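Local coordinates for protein pectate lyase (Erwinia chrysanthemi, PDB 1RU4) that cleaves pectate, the polygalacturonate of plant cell walls, by an eliminative lyase reaction, and is built as a right-handed parallel beta-helix, at residues Ile16-Pro21 against Leu50-Pro55. Residues are numbered along the deposited sequence; the frame is centred on the assembly and turned at random.
Sequences IYYVAP and LILLKP
Leu52 lies alongside two side chains of the strand 16-19 on one face of a parallel strand pair. Its CB meets Ile16 CG2 at 3.7 Å, and its CD2 reaches Tyr18 CE2 at 4.0 Å. With CG anti to the backbone N (chi1 -170°) and chi2 64°, CD2 comes against both Ile16 CG2 and Tyr18 CE2. Ile16 CG2 also rests over one face of the Tyr18 ring, offset toward the rim, so the three side chains form a single apolar cluster. Leu50, paired directly across from Ile16, joins it more loosely, its CD2 4.4 Å from Ile16 CG1.

Val19 does the equivalent work on the other face, one methyl for each partner: CG1 packs beside Leu53 CD2 at 3.7 Å, while CG2 meets Ile51 CG2 at 3.8 Å. Four backbone hydrogen bonds hold the strands in register. Tyr17 N donates to Leu50 O almost straight (2.8 Å, 172° at the hydrogen), and Leu52 uses both its N and its O, toward Tyr17 O and Val19 N. Just past the end of strand 50-53, Lys54 N donates to Val19 O at 2.9 Å, the last of the four bonds.

Such in-register parallel pairing of strands from successive turns is characteristic of the parallel beta-helix, here near one end of the solenoid. Helix 38-44 packs on the face of Tyr17, Val19, Ile51 and Leu53, Tyr58 of strand 56-59 touches Val19 and Leu53, and strand 82-86 continues the parallel stacking beyond strand 50-53.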
loop_
_atom_site.group_PDB
_atom_site.type_symbol
_atom_site.label_atom_id
_atom_site.label_comp_id
_atom_site.label_asym_id
_atom_site.label_seq_id
_atom_site.Cartn_x
_atom_site.Cartn_y
_atom_site.Cartn_z
ATOM N N ILE A 16 1.860 -14.657 -25.131
ATOM C CA ILE A 16 1.351 -15.145 -23.856
ATOM C C ILE A 16 1.969 -16.489 -23.489
ATOM O O ILE A 16 2.003 -17.414 -24.304
ATOM C CB ILE A 16 -0.186 -15.325 -23.892
ATOM C CG1 ILE A 16 -0.867 -14.009 -24.274
ATOM C CG2 ILE A 16 -0.694 -15.829 -22.540
ATOM C CD1 ILE A 16 -2.367 -14.122 -24.448
ATOM N N TYR A 17 2.475 -16.579 -22.263
ATOM C CA TYR A 17 2.973 -17.840 -21.720
ATOM C C TYR A 17 1.959 -18.303 -20.683
ATOM O O TYR A 17 1.818 -17.688 -19.623
ATOM C CB TYR A 17 4.338 -17.650 -21.055
ATOM C CG TYR A 17 5.424 -17.196 -21.998
ATOM C CD1 TYR A 17 5.739 -15.845 -22.127
ATOM C CD2 TYR A 17 6.127 -18.116 -22.775
ATOM C CE1 TYR A 17 6.724 -15.418 -23.009
ATOM C CE2 TYR A 17 7.114 -17.701 -23.664
ATOM C CZ TYR A 17 7.407 -16.352 -23.777
ATOM O OH TYR A 17 8.371 -15.937 -24.667
ATOM N N TYR A 18 1.226 -19.365 -21.007
ATOM C CA TYR A 18 0.218 -19.907 -20.103
ATOM C C TYR A 18 0.847 -20.743 -18.995
ATOM O O TYR A 18 1.552 -21.724 -19.256
ATOM C CB TYR A 18 -0.805 -20.738 -20.875
ATOM C CG TYR A 18 -1.706 -19.931 -21.784
ATOM C CD1 TYR A 18 -1.271 -19.511 -23.041
ATOM C CD2 TYR A 18 -3.009 -19.621 -21.400
ATOM C CE1 TYR A 18 -2.117 -18.805 -23.896
ATOM C CE2 TYR A 18 -3.862 -18.917 -22.244
ATOM C CZ TYR A 18 -3.412 -18.515 -23.488
ATOM O OH TYR A 18 -4.262 -17.832 -24.324
ATOM N N VAL A 19 0.574 -20.345 -17.756
ATOM C CA VAL A 19 1.139 -20.981 -16.575
ATOM C C VAL A 19 0.035 -21.425 -15.615
ATOM O O VAL A 19 -1.011 -20.784 -15.519
ATOM C CB VAL A 19 2.103 -19.997 -15.850
ATOM C CG1 VAL A 19 2.536 -20.543 -14.491
ATOM C CG2 VAL A 19 3.324 -19.736 -16.718
ATOM N N ALA A 20 0.271 -22.543 -14.931
ATOM C CA ALA A 20 -0.657 -23.061 -13.932
ATOM C C ALA A 20 0.154 -23.702 -12.808
ATOM O O ALA A 20 1.335 -23.997 -12.985
ATOM C CB ALA A 20 -1.598 -24.083 -14.560
ATOM N N PRO A 21 -0.461 -23.898 -11.626
ATOM C CA PRO A 21 0.245 -24.509 -10.495
ATOM C C PRO A 21 0.834 -25.886 -10.814
ATOM O O PRO A 21 1.908 -26.235 -10.324
ATOM C CB PRO A 21 -0.845 -24.602 -9.429
ATOM C CG PRO A 21 -1.685 -23.400 -9.714
ATOM C CD PRO A 21 -1.809 -23.456 -11.220
ATOM N N LEU A 50 3.851 -11.564 -21.757
ATOM C CA LEU A 50 3.036 -11.799 -20.570
ATOM C C LEU A 50 3.052 -13.225 -20.034
ATOM O O LEU A 50 2.800 -14.185 -20.767
ATOM C CB LEU A 50 1.586 -11.386 -20.863
ATOM C CG LEU A 50 0.435 -11.867 -19.969
ATOM C CD1 LEU A 50 0.509 -11.242 -18.583
ATOM C CD2 LEU A 50 -0.888 -11.520 -20.629
ATOM N N ILE A 51 3.335 -13.348 -18.741
ATOM C CA ILE A 51 3.211 -14.623 -18.047
ATOM C C ILE A 51 1.790 -14.624 -17.479
ATOM O O ILE A 51 1.489 -13.909 -16.517
ATOM C CB ILE A 51 4.243 -14.755 -16.896
ATOM C CG1 ILE A 51 5.668 -14.708 -17.458
ATOM C CG2 ILE A 51 4.019 -16.058 -16.131
ATOM C CD1 ILE A 51 6.749 -14.821 -16.405
ATOM N N LEU A 52 0.905 -15.370 -18.132
ATOM C CA LEU A 52 -0.497 -15.424 -17.735
ATOM C C LEU A 52 -0.751 -16.589 -16.787
ATOM O O LEU A 52 -0.627 -17.759 -17.163
ATOM C CB LEU A 52 -1.392 -15.535 -18.969
ATOM C CG LEU A 52 -2.893 -15.356 -18.740
ATOM C CD1 LEU A 52 -3.180 -13.941 -18.263
ATOM C CD2 LEU A 52 -3.648 -15.647 -20.028
ATOM N N LEU A 53 -1.105 -16.250 -15.553
ATOM C CA LEU A 53 -1.315 -17.232 -14.499
ATOM C C LEU A 53 -2.765 -17.687 -14.372
ATOM O O LEU A 53 -3.677 -16.868 -14.274
ATOM C CB LEU A 53 -0.868 -16.641 -13.159
ATOM C CG LEU A 53 0.558 -16.084 -13.090
ATOM C CD1 LEU A 53 0.724 -15.224 -11.848
ATOM C CD2 LEU A 53 1.565 -17.223 -13.095
ATOM N N LYS A 54 -2.974 -18.998 -14.370
ATOM C CA LYS A 54 -4.298 -19.542 -14.100
ATOM C C LYS A 54 -4.613 -19.186 -12.649
ATOM O O LYS A 54 -3.755 -19.327 -11.774
ATOM C CB LYS A 54 -4.289 -21.064 -14.265
ATOM C CG LYS A 54 -5.624 -21.733 -13.990
ATOM C CD LYS A 54 -5.482 -23.244 -13.995
ATOM C CE LYS A 54 -6.783 -23.927 -13.604
ATOM N NZ LYS A 54 -6.617 -25.403 -13.517
ATOM N N PRO A 55 -5.824 -18.669 -12.378
ATOM C CA PRO A 55 -6.171 -18.317 -10.996
ATOM C C PRO A 55 -6.025 -19.530 -10.076
ATOM O O PRO A 55 -6.416 -20.642 -10.434
ATOM C CB PRO A 55 -7.627 -17.871 -11.116
ATOM C CG PRO A 55 -7.669 -17.254 -12.485
ATOM C CD PRO A 55 -6.893 -18.261 -13.309
#